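PDB 4RPC: putative alpha/beta hydrolase from Desulfitobacterium hafniense, which is of unknown exact function but, as an alpha/beta hydrolase family member, probably hydrolyses a substrate that has not been identified. Local coordinates for residues A140-L145 with E175-E180; Y192-K197 with A224-H229. All coordinates share one frame; numbering follows the deposited sequence.

Contact 1: A140-L145 with E175-E180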
loop_
_atom_site.group_PDB
_atom_site.type_symbol
_atom_site.label_atom_id
_atom_site.label_comp_id
_atom_site.label_asym_id
_atom_site.label_seq_id
_atom_site.Cartn_x
_atom_site.Cartn_y
_atom_site.Cartn_z
ATOM N N ALA A 140 14.053 -2.732 11.658
ATOM C CA ALA A 140 14.702 -2.990 10.383
ATOM C C ALA A 140 14.543 -1.738 9.524
ATOM O O ALA A 140 15.533 -1.230 8.974
ATOM C CB ALA A 140 14.077 -4.200 9.682
ATOM N N PHE A 141 13.315 -1.221 9.449
ATOM C CA PHE A 141 13.048 -0.083 8.553
ATOM C C PHE A 141 13.804 1.185 8.954
ATOM O O PHE A 141 14.318 1.893 8.107
ATOM C CB PHE A 141 11.568 0.187 8.467
ATOM C CG PHE A 141 10.864 -0.576 7.386
ATOM C CD1 PHE A 141 11.478 -1.622 6.705
ATOM C CD2 PHE A 141 9.571 -0.246 7.052
ATOM C CE1 PHE A 141 10.829 -2.309 5.677
ATOM C CE2 PHE A 141 8.911 -0.915 6.030
ATOM C CZ PHE A 141 9.544 -1.965 5.343
ATOM N N LEU A 142 13.895 1.457 10.255
ATOM C CA LEU A 142 14.631 2.625 10.707
ATOM C C LEU A 142 16.138 2.438 10.432
ATOM O O LEU A 142 16.847 3.371 10.019
ATOM C CB LEU A 142 14.379 2.895 12.211
ATOM C CG LEU A 142 12.971 3.401 12.421
ATOM C CD1 LEU A 142 12.603 3.316 13.861
ATOM C CD2 LEU A 142 12.771 4.830 11.872
ATOM N N ASN A 143 16.621 1.226 10.672
ATOM C CA ASN A 143 17.989 0.882 10.320
ATOM C C ASN A 143 18.342 1.183 8.865
ATOM O O ASN A 143 19.476 1.522 8.570
ATOM C CB ASN A 143 18.310 -0.568 10.649
ATOM C CG ASN A 143 18.798 -0.741 12.059
ATOM O OD1 ASN A 143 19.476 0.100 12.588
ATOM N ND2 ASN A 143 18.430 -1.828 12.679
ATOM N N LEU A 144 17.383 1.094 7.963
ATOM C CA LEU A 144 17.658 1.416 6.563
ATOM C C LEU A 144 18.148 2.846 6.421
ATOM O O LEU A 144 18.941 3.136 5.546
ATOM C CB LEU A 144 16.427 1.219 5.693
ATOM C CG LEU A 144 15.919 -0.212 5.601
ATOM C CD1 LEU A 144 14.604 -0.262 4.820
ATOM C CD2 LEU A 144 16.957 -1.081 4.925
ATOM N N LEU A 145 17.676 3.722 7.308
ATOM C CA LEU A 145 18.041 5.142 7.294
ATOM C C LEU A 145 19.463 5.341 7.712
ATOM O O LEU A 145 20.043 6.345 7.409
ATOM C CB LEU A 145 17.106 5.985 8.219
ATOM C CG LEU A 145 15.615 5.984 7.828
ATOM C CD1 LEU A 145 14.733 6.478 8.978
ATOM C CD2 LEU A 145 15.332 6.776 6.536
ATOM N N GLU A 175 11.705 10.284 6.115
ATOM C CA GLU A 175 12.918 10.615 6.841
ATOM C C GLU A 175 12.636 11.141 8.261
ATOM O O GLU A 175 13.507 11.083 9.093
ATOM C CB GLU A 175 13.808 11.545 6.008
ATOM C CG GLU A 175 13.268 12.929 5.853
ATOM C CD GLU A 175 14.212 13.827 5.052
ATOM O OE1 GLU A 175 15.114 13.332 4.327
ATOM O OE2 GLU A 175 14.032 15.055 5.158
ATOM N N HIS A 176 11.419 11.593 8.540
ATOM C CA HIS A 176 11.056 12.087 9.882
ATOM C C HIS A 176 10.064 11.218 10.624
ATOM O O HIS A 176 9.403 11.672 11.563
ATOM C CB HIS A 176 10.510 13.500 9.799
ATOM C CG HIS A 176 11.504 14.485 9.296
ATOM N ND1 HIS A 176 12.766 14.609 9.846
ATOM C CD2 HIS A 176 11.431 15.393 8.295
ATOM C CE1 HIS A 176 13.429 15.549 9.197
ATOM N NE2 HIS A 176 12.638 16.040 8.255
ATOM N N ILE A 177 9.954 9.963 10.193
ATOM C CA ILE A 177 9.043 9.066 10.843
ATOM C C ILE A 177 9.574 8.801 12.291
ATOM O O ILE A 177 10.786 8.846 12.555
ATOM C CB ILE A 177 8.831 7.786 10.053
ATOM C CG1 ILE A 177 7.671 6.957 10.622
ATOM C CG2 ILE A 177 10.066 6.937 10.058
ATOM C CD1 ILE A 177 6.304 7.561 10.364
ATOM N N THR A 178 8.643 8.673 13.220
ATOM C CA THR A 178 8.981 8.239 14.556
ATOM C C THR A 178 8.717 6.792 14.715
ATOM O O THR A 178 7.841 6.227 14.072
ATOM C CB THR A 178 8.182 9.000 15.615
ATOM O OG1 THR A 178 6.779 8.712 15.490
ATOM C CG2 THR A 178 8.461 10.441 15.469
ATOM N N ARG A 179 9.467 6.168 15.595
ATOM C CA ARG A 179 9.299 4.757 15.808
ATOM C C ARG A 179 7.872 4.416 16.274
ATOM O O ARG A 179 7.244 3.454 15.734
ATOM C CB ARG A 179 10.373 4.165 16.725
ATOM C CG ARG A 179 10.158 2.661 16.924
ATOM C CD ARG A 179 11.303 1.999 17.648
ATOM N NE ARG A 179 11.263 0.535 17.569
ATOM C CZ ARG A 179 10.451 -0.249 18.267
ATOM N NH1 ARG A 179 9.517 0.251 19.062
ATOM N NH2 ARG A 179 10.517 -1.558 18.093
ATOM N N GLU A 180 7.303 5.237 17.159
ATOM C CA GLU A 180 5.946 4.902 17.620
ATOM C C GLU A 180 4.991 4.887 16.462
ATOM O O GLU A 180 4.152 4.044 16.400
ATOM C CB GLU A 180 5.382 5.877 18.654
ATOM C CG GLU A 180 5.538 5.534 20.140
ATOM C CD GLU A 180 5.246 4.106 20.588
ATOM O OE1 GLU A 180 4.062 3.785 20.863
ATOM O OE2 GLU A 180 6.231 3.330 20.726
#
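The flat guanidinium group of Arg179 is turned to polar partners on helix 130-145 while the aliphatic root of the same side chain packs on Leu142. Its NE forms a salt bridge with Asp139 OD1 and its NH2 a hydrogen bond with Asn135 OD1, so two separate grips hold the group's orientation. The other flat group nearby, the ring of His176, has Glu175 CG over the centre of one face, 3.9 Å above the plane.

Leu142 carries the contact, each of its two methyls serving a different partner. CD1 meets Arg179 CB at 3.7 Å and Arg179 CG at 4.0 Å, and CD2 rests on Ile177 CG2 at 3.9 Å. The leucine crosses both side chains at about a right angle, its forked end spanning the two. In Arg179 the CG stands opposite the backbone N (chi1 -180°) and the chain continues extended to NE, which carries the charged head past Leu142. Ile177 offers only its CG2 branch. One turn along from Leu142, Leu145 lies more loosely, its CD2 4.5 Å from Glu175 CA.

No hydrogen bond links the two segments themselves; the touch between them is apolar and near the surface. Thr178 is the N-cap residue of helix 179-191, with a weak bond between its OG1 and Ala181 N, so the backbone turns into the helix between the two residues that meet Leu142. Leu182, on the first turn of that helix, touches both Leu142 and Ile177. The contact thus joins the C-terminal part of helix 130-145 to the start of helix 179-191, within the long excursion between strands 112-119 and 204-210, where alpha/beta hydrolases commonly carry their cap.

Contact 2: Y192-K197 with A224-H229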
loop_
_atom_site.group_PDB
_atom_site.type_symbol
_atom_site.label_atom_id
_atom_site.label_comp_id
_atom_site.label_asym_id
_atom_site.label_seq_id
_atom_site.Cartn_x
_atom_site.Cartn_y
_atom_site.Cartn_z
ATOM N N TYR A 192 -4.344 -7.202 10.716
ATOM C CA TYR A 192 -5.468 -7.325 9.754
ATOM C C TYR A 192 -5.674 -8.767 9.317
ATOM O O TYR A 192 -4.774 -9.436 8.828
ATOM C CB TYR A 192 -5.227 -6.443 8.552
ATOM C CG TYR A 192 -6.426 -6.247 7.627
ATOM C CD1 TYR A 192 -7.608 -5.705 8.097
ATOM C CD2 TYR A 192 -6.356 -6.556 6.304
ATOM C CE1 TYR A 192 -8.684 -5.509 7.243
ATOM C CE2 TYR A 192 -7.428 -6.389 5.453
ATOM C CZ TYR A 192 -8.593 -5.841 5.902
ATOM O OH TYR A 192 -9.693 -5.657 5.032
ATOM N N ASP A 193 -6.867 -9.261 9.488
ATOM C CA ASP A 193 -7.164 -10.617 9.069
ATOM C C ASP A 193 -8.294 -10.625 8.035
ATOM O O ASP A 193 -9.472 -10.523 8.369
ATOM C CB ASP A 193 -7.483 -11.412 10.325
ATOM C CG ASP A 193 -7.734 -12.889 10.072
ATOM O OD1 ASP A 193 -7.612 -13.384 8.945
ATOM O OD2 ASP A 193 -8.122 -13.541 11.047
ATOM N N LEU A 194 -7.920 -10.721 6.769
ATOM C CA LEU A 194 -8.881 -10.616 5.664
ATOM C C LEU A 194 -9.751 -11.875 5.499
ATOM O O LEU A 194 -10.919 -11.770 5.248
ATOM C CB LEU A 194 -8.136 -10.362 4.361
ATOM C CG LEU A 194 -8.947 -10.299 3.081
ATOM C CD1 LEU A 194 -10.009 -9.249 3.259
ATOM C CD2 LEU A 194 -8.036 -10.009 1.907
ATOM N N LYS A 195 -9.172 -13.056 5.671
ATOM C CA LYS A 195 -9.920 -14.301 5.537
ATOM C C LYS A 195 -11.124 -14.316 6.454
ATOM O O LYS A 195 -12.200 -14.744 6.032
ATOM C CB LYS A 195 -9.024 -15.518 5.843
ATOM C CG LYS A 195 -9.737 -16.861 5.736
ATOM C CD LYS A 195 -8.908 -17.894 4.969
ATOM C CE LYS A 195 -9.465 -19.303 5.141
ATOM N NZ LYS A 195 -10.928 -19.373 4.813
ATOM N N ALA A 196 -10.929 -13.816 7.682
ATOM C CA ALA A 196 -11.943 -13.870 8.729
ATOM C C ALA A 196 -13.177 -13.064 8.407
ATOM O O ALA A 196 -14.217 -13.278 9.012
ATOM C CB ALA A 196 -11.378 -13.394 10.054
ATOM N N LYS A 197 -13.055 -12.117 7.486
ATOM C CA LYS A 197 -14.177 -11.276 7.129
ATOM C C LYS A 197 -15.211 -11.963 6.241
ATOM O O LYS A 197 -16.323 -11.521 6.183
ATOM C CB LYS A 197 -13.679 -10.028 6.447
ATOM C CG LYS A 197 -12.867 -9.224 7.429
ATOM C CD LYS A 197 -12.516 -7.895 6.875
ATOM C CE LYS A 197 -11.639 -7.175 7.874
ATOM N NZ LYS A 197 -12.506 -6.413 8.783
ATOM N N ALA A 224 -8.612 -14.117 -4.865
ATOM C CA ALA A 224 -9.421 -14.699 -5.900
ATOM C C ALA A 224 -10.807 -15.162 -5.410
ATOM O O ALA A 224 -11.765 -15.024 -6.145
ATOM C CB ALA A 224 -8.686 -15.867 -6.528
ATOM N N GLU A 225 -10.913 -15.702 -4.203
ATOM C CA GLU A 225 -12.218 -16.057 -3.667
ATOM C C GLU A 225 -12.990 -14.838 -3.162
ATOM O O GLU A 225 -14.204 -14.868 -3.050
ATOM C CB GLU A 225 -12.102 -17.105 -2.572
ATOM C CG GLU A 225 -11.598 -16.607 -1.226
ATOM C CD GLU A 225 -11.337 -17.743 -0.241
ATOM O OE1 GLU A 225 -11.738 -18.878 -0.557
ATOM O OE2 GLU A 225 -10.735 -17.512 0.845
ATOM N N ILE A 226 -12.299 -13.749 -2.896
ATOM C CA ILE A 226 -12.953 -12.515 -2.507
ATOM C C ILE A 226 -13.579 -11.766 -3.706
ATOM O O ILE A 226 -14.691 -11.234 -3.590
ATOM C CB ILE A 226 -11.952 -11.639 -1.709
ATOM C CG1 ILE A 226 -11.792 -12.285 -0.354
ATOM C CG2 ILE A 226 -12.426 -10.194 -1.505
ATOM C CD1 ILE A 226 -10.863 -11.529 0.516
ATOM N N SER A 227 -12.871 -11.691 -4.829
ATOM C CA SER A 227 -13.380 -10.915 -5.952
ATOM C C SER A 227 -14.534 -11.708 -6.587
ATOM O O SER A 227 -14.460 -12.887 -6.670
ATOM C CB SER A 227 -12.306 -10.574 -6.994
ATOM O OG SER A 227 -12.821 -9.597 -7.936
ATOM N N ARG A 228 -15.611 -11.026 -6.958
ATOM C CA ARG A 228 -16.625 -11.608 -7.841
ATOM C C ARG A 228 -16.139 -11.697 -9.310
ATOM O O ARG A 228 -16.925 -12.046 -10.170
ATOM C CB ARG A 228 -17.908 -10.759 -7.843
ATOM C CG ARG A 228 -18.474 -10.376 -6.485
ATOM C CD ARG A 228 -19.974 -10.081 -6.569
ATOM N NE ARG A 228 -20.677 -10.439 -5.318
ATOM C CZ ARG A 228 -20.922 -9.615 -4.290
ATOM N NH1 ARG A 228 -20.546 -8.342 -4.306
ATOM N NH2 ARG A 228 -21.548 -10.075 -3.221
ATOM N N HIS A 229 -14.901 -11.306 -9.609
ATOM C CA HIS A 229 -14.346 -11.366 -10.958
ATOM C C HIS A 229 -12.962 -11.980 -10.933
ATOM O O HIS A 229 -12.289 -11.949 -9.889
ATOM C CB HIS A 229 -14.287 -9.950 -11.568
ATOM C CG HIS A 229 -15.588 -9.205 -11.479
ATOM N ND1 HIS A 229 -15.736 -8.032 -10.772
ATOM C CD2 HIS A 229 -16.807 -9.490 -11.981
ATOM C CE1 HIS A 229 -16.994 -7.622 -10.848
ATOM N NE2 HIS A 229 -17.661 -8.484 -11.581
#
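Leu194 and Ile226 meet because their torsions aim them at each other: in Leu194 the CG lies opposite the backbone N (chi1 177°), and in Ile226 an extended chi2 of -179° pushes CD1 out to the end of the chain. Helix 220-226, which bears Ile226, belongs to the beta-alpha-beta crossover between the parallel neighbouring strands 204-210 and 232-236 of the alpha/beta hydrolase sheet; Leu194 comes from the loop that leads into the first of those strands.

The two side chains approach tip to tip. Ile226 CD1 presses on the forked end of Leu194, 3.4 Å from CG and 3.5 Å from CD2. The approaches to CG and CD2 are tighter than usual van der Waals contact; CD1 of the leucine is a little farther off. Val103 and Ile107 of helix 97-108 and Leu222 and Leu223 of helix 220-226 also touch Leu194, placing it between the two helices.

At the exposed side of the contact, Lys195 NZ stands 4.4 Å from Glu225 OE2, beyond a salt bridge, and the opposite charges can at most attract each other mildly. The helix that carries Glu225 ends at Ile226, and the chain after it is tied down locally: Ser227 OG is bonded to Ala203 O and closes an ST turn by accepting from His229 N at 3.2 Å.

The chain closes contact 1 before it opens contact 2, and helix 179-191 bridges them: residues 175-180 run into its start, and residues 192-197 follow directly on its end. The contact centres lie 31 Å apart on opposite sides of the chain's centre, with nearest atoms about 15 Å from each other and no touch. Contact 1 pairs helix 130-145 with the start of helix 179-191, two of the four helices in the excursion after strand 112-119, whereas contact 2 packs the return from that excursion on helix 220-226, beside the last two strands of the sheet. Helix 179-191 thus leads from the probable cap region back toward the hydrolase core.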